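PDB 2WNR: exosome complex component Rrp42 from Methanothermobacter thermautotrophicus, which probably serves as a non-catalytic subunit of the RNA-degrading exosome, where it contributes to structuring the active site of its partner Rrp41. Local coordinates for residues A[221-226]-A[232-237]; A[37-42]-A[158-163]; A[18-23]-A[29-34]; A[133-138]-A[168-173]. One frame throughout, in Å; residues are numbered along the deposited sequence.

Contact 1. Residues A[221-226]-A[232-237]; sequences ISIGVT and CAMQKG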
loop_
_atom_site.group_PDB
_atom_site.type_symbol
_atom_site.label_atom_id
_atom_site.label_comp_id
_atom_site.label_asym_id
_atom_site.label_seq_id
_atom_site.Cartn_x
_atom_site.Cartn_y
_atom_site.Cartn_z
ATOM N N ILE A 221 -20.402 15.309 21.407
ATOM C CA ILE A 221 -20.253 14.116 22.249
ATOM C C ILE A 221 -21.273 13.029 21.873
ATOM O O ILE A 221 -22.468 13.286 21.775
ATOM C CB ILE A 221 -20.286 14.451 23.774
ATOM C CG1 ILE A 221 -20.115 13.179 24.610
ATOM C CG2 ILE A 221 -21.557 15.209 24.146
ATOM C CD1 ILE A 221 -19.706 13.415 26.045
ATOM N N SER A 222 -20.776 11.824 21.624
ATOM C CA SER A 222 -21.627 10.691 21.303
ATOM C C SER A 222 -21.691 9.764 22.494
ATOM O O SER A 222 -20.649 9.416 23.068
ATOM C CB SER A 222 -21.080 9.932 20.097
ATOM O OG SER A 222 -20.960 10.794 18.984
ATOM N N ILE A 223 -22.907 9.364 22.861
ATOM C CA ILE A 223 -23.097 8.460 23.981
ATOM C C ILE A 223 -23.892 7.216 23.586
ATOM O O ILE A 223 -25.006 7.311 23.078
ATOM C CB ILE A 223 -23.739 9.183 25.183
ATOM C CG1 ILE A 223 -22.884 10.389 25.582
ATOM C CG2 ILE A 223 -23.893 8.230 26.373
ATOM C CD1 ILE A 223 -23.595 11.370 26.456
ATOM N N GLY A 224 -23.292 6.049 23.807
ATOM C CA GLY A 224 -23.974 4.781 23.589
ATOM C C GLY A 224 -24.549 4.257 24.895
ATOM O O GLY A 224 -23.806 4.009 25.855
ATOM N N VAL A 225 -25.874 4.097 24.926
ATOM C CA VAL A 225 -26.591 3.583 26.101
ATOM C C VAL A 225 -27.223 2.218 25.801
ATOM O O VAL A 225 -27.642 1.963 24.675
ATOM C CB VAL A 225 -27.686 4.566 26.580
ATOM C CG1 VAL A 225 -28.235 4.137 27.921
ATOM C CG2 VAL A 225 -27.120 5.983 26.676
ATOM N N THR A 226 -27.284 1.349 26.807
ATOM C CA THR A 226 -27.837 0.013 26.626
ATOM C C THR A 226 -29.315 -0.026 27.032
ATOM O O THR A 226 -29.867 0.970 27.525
ATOM C CB THR A 226 -27.036 -1.061 27.410
ATOM O OG1 THR A 226 -27.188 -0.853 28.822
ATOM C CG2 THR A 226 -25.563 -1.016 27.040
ATOM N N CYS A 232 -22.237 2.368 27.495
ATOM C CA CYS A 232 -21.272 1.423 26.935
ATOM C C CYS A 232 -20.266 2.040 25.953
ATOM O O CYS A 232 -19.267 1.405 25.610
ATOM C CB CYS A 232 -21.981 0.234 26.300
ATOM S SG CYS A 232 -22.940 0.652 24.867
ATOM N N ALA A 233 -20.516 3.269 25.509
ATOM C CA ALA A 233 -19.560 3.976 24.653
ATOM C C ALA A 233 -19.717 5.486 24.749
ATOM O O ALA A 233 -20.842 6.006 24.813
ATOM C CB ALA A 233 -19.698 3.535 23.208
ATOM N N MET A 234 -18.587 6.188 24.748
ATOM C CA MET A 234 -18.597 7.642 24.745
ATOM C C MET A 234 -17.454 8.185 23.896
ATOM O O MET A 234 -16.356 7.616 23.876
ATOM C CB MET A 234 -18.502 8.180 26.162
ATOM C CG MET A 234 -18.795 9.657 26.287
ATOM S SD MET A 234 -18.788 10.189 28.009
ATOM C CE MET A 234 -20.333 9.485 28.574
ATOM N N GLN A 235 -17.715 9.289 23.195
ATOM C CA GLN A 235 -16.707 9.889 22.336
ATOM C C GLN A 235 -16.882 11.395 22.181
ATOM O O GLN A 235 -17.760 11.868 21.450
ATOM C CB GLN A 235 -16.715 9.209 20.950
ATOM C CG GLN A 235 -15.643 9.694 19.991
ATOM C CD GLN A 235 -14.305 8.982 20.180
ATOM O OE1 GLN A 235 -14.116 8.201 21.117
ATOM N NE2 GLN A 235 -13.366 9.252 19.277
ATOM N N LYS A 236 -16.024 12.145 22.854
ATOM C CA LYS A 236 -15.945 13.586 22.647
ATOM C C LYS A 236 -15.238 13.841 21.324
ATOM O O LYS A 236 -14.224 13.211 21.023
ATOM C CB LYS A 236 -15.184 14.243 23.798
ATOM C CG LYS A 236 -15.179 15.765 23.779
ATOM C CD LYS A 236 -13.893 16.333 23.218
ATOM C CE LYS A 236 -13.988 17.829 23.055
ATOM N NZ LYS A 236 -12.734 18.394 22.454
ATOM N N GLY A 237 -15.781 14.751 20.528
ATOM C CA GLY A 237 -15.151 15.140 19.266
ATOM C C GLY A 237 -15.058 16.641 19.158
ATOM O O GLY A 237 -15.614 17.355 19.999
#
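Ile-221 and Met-234 meet on one face of an antiparallel beta hairpin whose strands carry a classic beta bulge. Ile-221 CD1 lies 3.9 Å from Met-234 CG and equally near its SD. The two side chains pass at a slant. CG1 of Ile-221 stands anti to the backbone N (chi1 -180°), which sends CD1 toward the methionine. Met-234 bends at its third torsion, and its CE reaches Ile-223 CG1 at 4.0 Å. These two side chains run alongside each other.

In the ladder Ile-223 is opposite Met-234 and Ile-221 opposite Lys-236, both non-hydrogen-bonded pairs, so Ile-221 reaches Met-234 diagonally. Ser-222 and Gln-235 form a hydrogen-bonded pair: Gln-235 N gives to Ser-222 O in the carbonyl plane, and Ser-222 N returns a bond to Gln-235 O from above its plane. Gly-224 N then bonds Ala-233 O almost straight, at 174°.

Further out, helix 244-268 packs on Ile-221 and Ile-223 through Ala-250. On the other face, the amide of Gln-235 bonds Arg-113 and Glu-106 of helix 102-117. Met-234 and Gln-235 also pair with a strand of another protein's chain, so the sheet continues across the subunit interface. An alanine in place of Ile-221 would probably take away the CD1 contact with Met-234 CG and SD and open a gap beside Ala-250 of helix 244-268.

At the bulge, Cys-232 and Ala-233 both face Gly-224. Gly-224 O takes a bond from Cys-232 N at 2.8 Å and a weak one from Ala-233 N at 3.4 Å.

Contact 2. Residues A[37-42]-A[158-163]; sequences ISIETG and TVAALL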
loop_
_atom_site.group_PDB
_atom_site.type_symbol
_atom_site.label_atom_id
_atom_site.label_comp_id
_atom_site.label_asym_id
_atom_site.label_seq_id
_atom_site.Cartn_x
_atom_site.Cartn_y
_atom_site.Cartn_z
ATOM N N ILE A 37 -36.751 9.646 11.283
ATOM C CA ILE A 37 -35.938 8.448 11.124
ATOM C C ILE A 37 -36.669 7.415 10.280
ATOM O O ILE A 37 -37.867 7.194 10.445
ATOM C CB ILE A 37 -35.485 7.857 12.478
ATOM C CG1 ILE A 37 -34.565 8.846 13.204
ATOM C CG2 ILE A 37 -34.748 6.534 12.269
ATOM C CD1 ILE A 37 -34.329 8.519 14.647
ATOM N N SER A 38 -35.923 6.795 9.371
ATOM C CA SER A 38 -36.448 5.808 8.451
ATOM C C SER A 38 -35.539 4.581 8.504
ATOM O O SER A 38 -34.334 4.690 8.323
ATOM C CB SER A 38 -36.499 6.411 7.042
ATOM O OG SER A 38 -36.980 5.491 6.085
ATOM N N ILE A 39 -36.118 3.416 8.777
ATOM C CA ILE A 39 -35.359 2.175 8.925
ATOM C C ILE A 39 -35.947 1.049 8.069
ATOM O O ILE A 39 -37.110 0.652 8.249
ATOM C CB ILE A 39 -35.327 1.714 10.398
ATOM C CG1 ILE A 39 -34.798 2.827 11.301
ATOM C CG2 ILE A 39 -34.506 0.434 10.550
ATOM C CD1 ILE A 39 -35.133 2.650 12.777
ATOM N N GLU A 40 -35.143 0.545 7.137
ATOM C CA GLU A 40 -35.510 -0.629 6.343
ATOM C C GLU A 40 -34.480 -1.722 6.549
ATOM O O GLU A 40 -33.299 -1.437 6.721
ATOM C CB GLU A 40 -35.574 -0.297 4.857
ATOM C CG GLU A 40 -36.483 0.865 4.488
ATOM C CD GLU A 40 -36.351 1.230 3.016
ATOM O OE1 GLU A 40 -36.992 0.557 2.168
ATOM O OE2 GLU A 40 -35.599 2.186 2.711
ATOM N N THR A 41 -34.931 -2.971 6.536
ATOM C CA THR A 41 -34.026 -4.116 6.602
ATOM C C THR A 41 -34.211 -4.991 5.361
ATOM O O THR A 41 -35.118 -4.750 4.561
ATOM C CB THR A 41 -34.215 -4.945 7.909
ATOM O OG1 THR A 41 -35.531 -5.511 7.950
ATOM C CG2 THR A 41 -33.986 -4.080 9.142
ATOM N N GLY A 42 -33.346 -5.993 5.198
ATOM C CA GLY A 42 -33.403 -6.909 4.052
ATOM C C GLY A 42 -33.316 -6.190 2.715
ATOM O O GLY A 42 -34.013 -6.538 1.759
ATOM N N THR A 158 -26.340 -0.401 11.925
ATOM C CA THR A 158 -25.578 -1.586 12.270
ATOM C C THR A 158 -26.404 -2.485 13.176
ATOM O O THR A 158 -26.526 -3.681 12.910
ATOM C CB THR A 158 -24.271 -1.222 12.963
ATOM O OG1 THR A 158 -23.579 -0.240 12.183
ATOM C CG2 THR A 158 -23.382 -2.459 13.115
ATOM N N VAL A 159 -26.986 -1.901 14.227
ATOM C CA VAL A 159 -27.883 -2.639 15.104
ATOM C C VAL A 159 -29.025 -3.252 14.297
ATOM O O VAL A 159 -29.313 -4.449 14.436
ATOM C CB VAL A 159 -28.404 -1.777 16.291
ATOM C CG1 VAL A 159 -29.547 -2.468 17.019
ATOM C CG2 VAL A 159 -27.280 -1.520 17.283
ATOM N N ALA A 160 -29.652 -2.447 13.440
ATOM C CA ALA A 160 -30.756 -2.932 12.616
ATOM C C ALA A 160 -30.310 -4.119 11.758
ATOM O O ALA A 160 -30.973 -5.160 11.739
ATOM C CB ALA A 160 -31.326 -1.816 11.750
ATOM N N ALA A 161 -29.169 -3.968 11.083
ATOM C CA ALA A 161 -28.649 -5.013 10.207
ATOM C C ALA A 161 -28.355 -6.314 10.967
ATOM O O ALA A 161 -28.600 -7.412 10.462
ATOM C CB ALA A 161 -27.416 -4.520 9.485
ATOM N N LEU A 162 -27.843 -6.175 12.185
ATOM C CA LEU A 162 -27.514 -7.322 13.020
ATOM C C LEU A 162 -28.755 -8.115 13.395
ATOM O O LEU A 162 -28.729 -9.346 13.439
ATOM C CB LEU A 162 -26.780 -6.878 14.285
ATOM C CG LEU A 162 -25.320 -6.469 14.092
ATOM C CD1 LEU A 162 -24.756 -5.774 15.319
ATOM C CD2 LEU A 162 -24.437 -7.594 13.627
ATOM N N LEU A 163 -29.835 -7.394 13.671
ATOM C CA LEU A 163 -31.114 -7.999 14.000
ATOM C C LEU A 163 -31.715 -8.713 12.787
ATOM O O LEU A 163 -32.405 -9.734 12.923
ATOM C CB LEU A 163 -32.048 -6.904 14.485
ATOM C CG LEU A 163 -32.258 -6.632 15.979
ATOM C CD1 LEU A 163 -31.382 -7.430 16.980
ATOM C CD2 LEU A 163 -32.368 -5.155 16.309
#
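With chi1 at -55°, Ile-39 swings CG1 away from its carbonyl carbon and leaves CG2 turned to Ala-160. In Thr-41, CG2 lies anti to the carbonyl carbon (OG1 at chi1 63°), and it too is brought up to Ala-160. Strand 37-41 thus sends two side chains from one face to a single small residue of helix 150-164. Ile-39 CG2 touches Ala-160 CB at 4.1 Å. Thr-41 CG2 sits 4.1 Å from Ala-160 O and 4.4 Å from Ala-160 CB.

The backbones come nearest at Thr-41 and Ala-161, whose CA atoms are 6.5 Å apart. The contact joins a strand of the mixed sheet to a helix packed on it, within the first domain of the RNase PH fold. Strand 49-55 pairs with strand 37-41. Helix 244-268 fills in beside them, with Tyr-264 on Ile-39 and Leu-265 on Ala-160.

Thr-41 OG1 has a weak hydrogen bond to Asp-164 OD1, at the end of the same helix. Between the two segments themselves there is no hydrogen bond. Their contact is van der Waals only, methyl against methyl and methyl against carbonyl, and the weak polar tie between strand and helix lies at Asp-164.

Contact 3. Residues A[18-23]-A[29-34]; sequences DLINNK and RSLHEF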
loop_
_atom_site.group_PDB
_atom_site.type_symbol
_atom_site.label_atom_id
_atom_site.label_comp_id
_atom_site.label_asym_id
_atom_site.label_seq_id
_atom_site.Cartn_x
_atom_site.Cartn_y
_atom_site.Cartn_z
ATOM N N ASP A 18 -26.703 32.448 18.108
ATOM C CA ASP A 18 -27.731 33.272 18.749
ATOM C C ASP A 18 -29.088 32.571 18.761
ATOM O O ASP A 18 -29.818 32.628 19.749
ATOM C CB ASP A 18 -27.836 34.639 18.061
ATOM C CG ASP A 18 -26.743 35.610 18.503
ATOM O OD1 ASP A 18 -27.010 36.836 18.521
ATOM O OD2 ASP A 18 -25.623 35.153 18.832
ATOM N N LEU A 19 -29.400 31.900 17.657
ATOM C CA LEU A 19 -30.629 31.133 17.506
ATOM C C LEU A 19 -30.733 30.012 18.552
ATOM O O LEU A 19 -31.731 29.919 19.273
ATOM C CB LEU A 19 -30.677 30.555 16.092
ATOM C CG LEU A 19 -31.979 30.090 15.441
ATOM C CD1 LEU A 19 -32.745 31.237 14.794
ATOM C CD2 LEU A 19 -31.617 29.055 14.402
ATOM N N ILE A 20 -29.693 29.176 18.632
ATOM C CA ILE A 20 -29.652 28.047 19.565
ATOM C C ILE A 20 -29.552 28.476 21.027
ATOM O O ILE A 20 -30.036 27.762 21.905
ATOM C CB ILE A 20 -28.524 27.053 19.207
ATOM C CG1 ILE A 20 -28.933 26.218 17.994
ATOM C CG2 ILE A 20 -28.214 26.124 20.379
ATOM C CD1 ILE A 20 -27.781 25.635 17.229
ATOM N N ASN A 21 -28.935 29.632 21.285
ATOM C CA ASN A 21 -28.887 30.201 22.641
ATOM C C ASN A 21 -30.247 30.717 23.089
ATOM O O ASN A 21 -30.527 30.792 24.284
ATOM C CB ASN A 21 -27.827 31.305 22.762
ATOM C CG ASN A 21 -26.413 30.754 22.939
ATOM O OD1 ASN A 21 -26.215 29.577 23.261
ATOM N ND2 ASN A 21 -25.420 31.613 22.728
ATOM N N ASN A 22 -31.085 31.072 22.118
ATOM C CA ASN A 22 -32.465 31.450 22.402
ATOM C C ASN A 22 -33.434 30.302 22.082
ATOM O O ASN A 22 -34.619 30.519 21.804
ATOM C CB ASN A 22 -32.849 32.748 21.682
ATOM C CG ASN A 22 -33.865 33.572 22.468
ATOM O OD1 ASN A 22 -33.668 33.867 23.650
ATOM N ND2 ASN A 22 -34.955 33.950 21.809
ATOM N N LYS A 23 -32.889 29.084 22.118
ATOM C CA LYS A 23 -33.645 27.824 22.142
ATOM C C LYS A 23 -34.364 27.390 20.861
ATOM O O LYS A 23 -35.365 26.678 20.931
ATOM C CB LYS A 23 -34.607 27.774 23.342
ATOM C CG LYS A 23 -34.004 27.154 24.597
ATOM C CD LYS A 23 -33.184 28.156 25.396
ATOM C CE LYS A 23 -32.393 27.461 26.488
ATOM N NZ LYS A 23 -31.617 28.437 27.301
ATOM N N ARG A 29 -36.636 22.627 15.163
ATOM C CA ARG A 29 -36.899 21.573 16.149
ATOM C C ARG A 29 -36.434 21.951 17.547
ATOM O O ARG A 29 -35.721 22.942 17.733
ATOM C CB ARG A 29 -36.317 20.220 15.722
ATOM C CG ARG A 29 -35.042 20.311 14.940
ATOM C CD ARG A 29 -34.589 18.949 14.450
ATOM N NE ARG A 29 -33.340 19.075 13.709
ATOM C CZ ARG A 29 -32.212 18.440 13.999
ATOM N NH1 ARG A 29 -31.151 18.648 13.239
ATOM N NH2 ARG A 29 -32.142 17.579 15.014
ATOM N N SER A 30 -36.880 21.167 18.527
ATOM C CA SER A 30 -36.450 21.315 19.911
ATOM C C SER A 30 -34.942 21.108 19.979
ATOM O O SER A 30 -34.340 20.564 19.044
ATOM C CB SER A 30 -37.174 20.300 20.806
ATOM O OG SER A 30 -36.586 20.220 22.099
ATOM N N LEU A 31 -34.337 21.552 21.077
ATOM C CA LEU A 31 -32.916 21.360 21.287
ATOM C C LEU A 31 -32.531 19.889 21.420
ATOM O O LEU A 31 -31.456 19.498 20.991
ATOM C CB LEU A 31 -32.436 22.143 22.504
ATOM C CG LEU A 31 -32.075 23.619 22.317
ATOM C CD1 LEU A 31 -31.130 24.044 23.436
ATOM C CD2 LEU A 31 -31.447 23.904 20.957
ATOM N N HIS A 32 -33.408 19.077 22.000
ATOM C CA HIS A 32 -33.132 17.650 22.170
ATOM C C HIS A 32 -34.077 16.780 21.326
ATOM O O HIS A 32 -34.664 15.811 21.822
ATOM C CB HIS A 32 -33.197 17.242 23.655
ATOM C CG HIS A 32 -32.578 18.231 24.595
ATOM N ND1 HIS A 32 -33.215 18.662 25.738
ATOM C CD2 HIS A 32 -31.385 18.870 24.565
ATOM C CE1 HIS A 32 -32.440 19.523 26.374
ATOM N NE2 HIS A 32 -31.324 19.668 25.683
ATOM N N GLU A 33 -34.210 17.123 20.047
ATOM C CA GLU A 33 -35.111 16.409 19.141
ATOM C C GLU A 33 -34.403 15.892 17.889
ATOM O O GLU A 33 -33.748 16.653 17.173
ATOM C CB GLU A 33 -36.286 17.309 18.745
ATOM C CG GLU A 33 -37.260 16.665 17.767
ATOM C CD GLU A 33 -38.420 17.567 17.391
ATOM O OE1 GLU A 33 -38.600 18.628 18.029
ATOM O OE2 GLU A 33 -39.162 17.201 16.455
ATOM N N PHE A 34 -34.558 14.594 17.630
ATOM C CA PHE A 34 -34.056 13.966 16.407
ATOM C C PHE A 34 -34.813 14.434 15.181
ATOM O O PHE A 34 -35.954 14.897 15.282
ATOM C CB PHE A 34 -34.190 12.446 16.495
ATOM C CG PHE A 34 -33.091 11.787 17.255
ATOM C CD1 PHE A 34 -31.918 11.417 16.615
ATOM C CD2 PHE A 34 -33.219 11.538 18.613
ATOM C CE1 PHE A 34 -30.893 10.817 17.311
ATOM C CE2 PHE A 34 -32.194 10.928 19.313
ATOM C CZ PHE A 34 -31.032 10.570 18.661
#
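The backbone from Ile-20 to Lys-23 leaves its helix through a Schellman motif, with Lys-23 at positive phi (72°) as the C-prime residue, and the chain then turns back to bring Leu-31 CA within 6.6 Å of Lys-23 CA. Leu-31 carries the contact, pointing both its methyls at the helix end. Leu-31 CD2 meets Ile-20 CG2 at 4.0 Å, the two side chains passing at an angle. Leu-31 CD1 lies 4.2 Å from Ile-20 O and 4.4 Å from Lys-23 CG. The aliphatic start of the lysine therefore flanks the leucine, while its charged end leads away to a salt bridge with Glu-204.

Segment 29-34 has no regular secondary structure, and its own bonds brace it. Ser-30 N gives to Glu-33 OE1 at 3.1 Å, meeting the carboxylate from above its plane. Arg-29 NH2 bonds Glu-33 O at 2.8 Å, with the oxygen at the edge of the guanidinium and in its plane. Arg-29 NE also makes a salt bridge with Asp-27. Leu-31 is thus presented from a loop tied down by its neighbours.

Around this contact, Ile-20 rests on Val-206 of strand 204-207 and Ile-201 of strand 193-201. Leu-31 is hydrogen-bonded through its backbone to Leu-207, and His-32 touches Lys-249 and Ile-253. The helix end and the loop so lie against strand 204-207, an outer strand of the four-stranded sheet within this chain, with helix 244-268 alongside.

Contact 4. Residues A[133-138]-A[168-173]; sequences KVWMLF and PAAEVE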
loop_
_atom_site.group_PDB
_atom_site.type_symbol
_atom_site.label_atom_id
_atom_site.label_comp_id
_atom_site.label_asym_id
_atom_site.label_seq_id
_atom_site.Cartn_x
_atom_site.Cartn_y
_atom_site.Cartn_z
ATOM N N LYS A 133 -11.799 -22.591 14.287
ATOM C CA LYS A 133 -12.899 -22.177 13.398
ATOM C C LYS A 133 -14.011 -21.453 14.152
ATOM O O LYS A 133 -14.591 -21.999 15.089
ATOM C CB LYS A 133 -13.487 -23.379 12.647
ATOM C CG LYS A 133 -12.523 -24.089 11.703
ATOM C CD LYS A 133 -12.610 -23.537 10.300
ATOM C CE LYS A 133 -11.866 -24.395 9.300
ATOM N NZ LYS A 133 -10.395 -24.215 9.419
ATOM N N VAL A 134 -14.286 -20.217 13.751
ATOM C CA VAL A 134 -15.407 -19.454 14.300
ATOM C C VAL A 134 -16.069 -18.580 13.231
ATOM O O VAL A 134 -15.507 -18.360 12.161
ATOM C CB VAL A 134 -15.022 -18.546 15.522
ATOM C CG1 VAL A 134 -14.370 -19.331 16.663
ATOM C CG2 VAL A 134 -14.246 -17.286 15.116
ATOM N N TRP A 135 -17.257 -18.072 13.538
ATOM C CA TRP A 135 -17.955 -17.160 12.647
ATOM C C TRP A 135 -17.373 -15.749 12.733
ATOM O O TRP A 135 -17.255 -15.177 13.817
ATOM C CB TRP A 135 -19.456 -17.135 12.946
ATOM C CG TRP A 135 -20.249 -18.218 12.271
ATOM C CD1 TRP A 135 -20.955 -19.211 12.881
ATOM C CD2 TRP A 135 -20.431 -18.406 10.861
ATOM N NE1 TRP A 135 -21.561 -20.010 11.945
ATOM C CE2 TRP A 135 -21.260 -19.539 10.696
ATOM C CE3 TRP A 135 -19.978 -17.724 9.720
ATOM C CZ2 TRP A 135 -21.644 -20.014 9.438
ATOM C CZ3 TRP A 135 -20.359 -18.200 8.462
ATOM C CH2 TRP A 135 -21.183 -19.339 8.337
ATOM N N MET A 136 -17.008 -15.199 11.585
ATOM C CA MET A 136 -16.532 -13.822 11.527
ATOM C C MET A 136 -17.594 -12.948 10.883
ATOM O O MET A 136 -17.973 -13.159 9.723
ATOM C CB MET A 136 -15.235 -13.731 10.734
ATOM C CG MET A 136 -14.079 -14.480 11.362
ATOM S SD MET A 136 -12.539 -14.277 10.454
ATOM C CE MET A 136 -12.900 -15.138 8.913
ATOM N N LEU A 137 -18.084 -11.982 11.650
ATOM C CA LEU A 137 -19.120 -11.067 11.182
ATOM C C LEU A 137 -18.505 -9.790 10.641
ATOM O O LEU A 137 -18.018 -8.969 11.416
ATOM C CB LEU A 137 -20.066 -10.723 12.330
ATOM C CG LEU A 137 -21.337 -11.520 12.609
ATOM C CD1 LEU A 137 -21.246 -12.995 12.255
ATOM C CD2 LEU A 137 -21.704 -11.336 14.072
ATOM N N PHE A 138 -18.515 -9.627 9.320
ATOM C CA PHE A 138 -18.064 -8.368 8.708
ATOM C C PHE A 138 -19.202 -7.364 8.690
ATOM O O PHE A 138 -20.126 -7.467 7.890
ATOM C CB PHE A 138 -17.542 -8.582 7.285
ATOM C CG PHE A 138 -16.212 -9.278 7.220
ATOM C CD1 PHE A 138 -15.029 -8.544 7.231
ATOM C CD2 PHE A 138 -16.136 -10.667 7.143
ATOM C CE1 PHE A 138 -13.781 -9.189 7.170
ATOM C CE2 PHE A 138 -14.902 -11.307 7.077
ATOM C CZ PHE A 138 -13.723 -10.558 7.092
ATOM N N PRO A 168 -26.301 -19.484 8.215
ATOM C CA PRO A 168 -26.450 -20.938 8.152
ATOM C C PRO A 168 -25.938 -21.625 9.419
ATOM O O PRO A 168 -25.008 -21.131 10.067
ATOM C CB PRO A 168 -25.591 -21.332 6.948
ATOM C CG PRO A 168 -24.627 -20.213 6.783
ATOM C CD PRO A 168 -25.378 -18.986 7.180
ATOM N N ALA A 169 -26.567 -22.741 9.777
ATOM C CA ALA A 169 -26.125 -23.535 10.907
ATOM C C ALA A 169 -24.788 -24.177 10.575
ATOM O O ALA A 169 -24.617 -24.771 9.510
ATOM C CB ALA A 169 -27.151 -24.591 11.254
ATOM N N ALA A 170 -23.836 -24.025 11.485
ATOM C CA ALA A 170 -22.536 -24.656 11.341
ATOM C C ALA A 170 -22.398 -25.862 12.293
ATOM O O ALA A 170 -22.245 -25.704 13.507
ATOM C CB ALA A 170 -21.430 -23.636 11.563
ATOM N N GLU A 171 -22.485 -27.062 11.725
ATOM C CA GLU A 171 -22.332 -28.308 12.491
ATOM C C GLU A 171 -20.888 -28.799 12.442
ATOM O O GLU A 171 -20.145 -28.488 11.499
ATOM C CB GLU A 171 -23.286 -29.406 11.985
ATOM C CG GLU A 171 -24.647 -29.456 12.695
ATOM C CD GLU A 171 -25.689 -28.503 12.112
ATOM O OE1 GLU A 171 -25.308 -27.468 11.509
ATOM O OE2 GLU A 171 -26.898 -28.784 12.268
ATOM N N VAL A 172 -20.491 -29.546 13.470
ATOM C CA VAL A 172 -19.160 -30.147 13.516
ATOM C C VAL A 172 -19.265 -31.651 13.329
ATOM O O VAL A 172 -19.925 -32.352 14.112
ATOM C CB VAL A 172 -18.406 -29.833 14.830
ATOM C CG1 VAL A 172 -16.942 -30.251 14.716
ATOM C CG2 VAL A 172 -18.511 -28.347 15.170
ATOM N N GLU A 173 -18.579 -32.129 12.295
ATOM C CA GLU A 173 -18.589 -33.532 11.905
ATOM C C GLU A 173 -17.212 -33.905 11.367
ATOM O O GLU A 173 -16.628 -33.155 10.571
ATOM C CB GLU A 173 -19.637 -33.741 10.820
ATOM C CG GLU A 173 -20.364 -35.051 10.899
ATOM C CD GLU A 173 -20.927 -35.471 9.561
ATOM O OE1 GLU A 173 -20.123 -35.696 8.631
ATOM O OE2 GLU A 173 -22.166 -35.588 9.441
#
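Trp-135 reaches from the mixed sheet of the RNase PH fold to Pro-168 and Ala-170 on strand 166-173, the middle strand of a separate three-stranded antiparallel sheet. The backbones stay well apart, with 8.9 Å between Trp-135 CA and Ala-170 CA, and the indole bridges the distance.

From CB the side chain heads for the other strand, with CG anti to the carbonyl carbon (chi1 -85°). The pyrrole part of the ring then arrives at Ala-170. Trp-135 NE1 is 3.6 Å from Ala-170 CB, and Trp-135 CE2 is 4.2 Å from the same methyl. Further along, Trp-135 CZ2 lies 3.6 Å from Pro-168 O. Both the methyl and this carbonyl approach the ring obliquely. No hydrogen bond links the two segments.

Other residues enclose the indole. Pro-66 and Ile-68 of strand 58-69 touch it, as does Ile-128, which also packs on Ala-170. The ring is therefore buried where the two sheets meet. An alanine at Trp-135 would probably open a gap between the sheets and leave the Pro-168 ring and the Ala-170 methyl without their shared partner.

The far end of the indole completes the contact. Trp-135 CH2 meets Pro-168 CG at 3.9 Å, the proline ring and the tryptophan passing at a slant.

From the N terminus, contact 3 comes first. It closes a short loop of five residues after helix 11-21. The chain then enters strand 37-41 and opens contact 2, which stays open for over a hundred residues. Contact 4 opens within that span, on strand 133-145. Contact 2 closes on helix 150-164 before contact 4 closes on strand 166-173, so these two cross. Their nearest atoms are about 5 Å apart without touching. Together they tie a helix and a second sheet to the mixed sheet. Contact 1 follows in series as a local hairpin. Within this chain, contact 1 forms one side of the four-stranded sheet and contact 3 lies against strand 204-207 at the other, their centres about 21 Å apart.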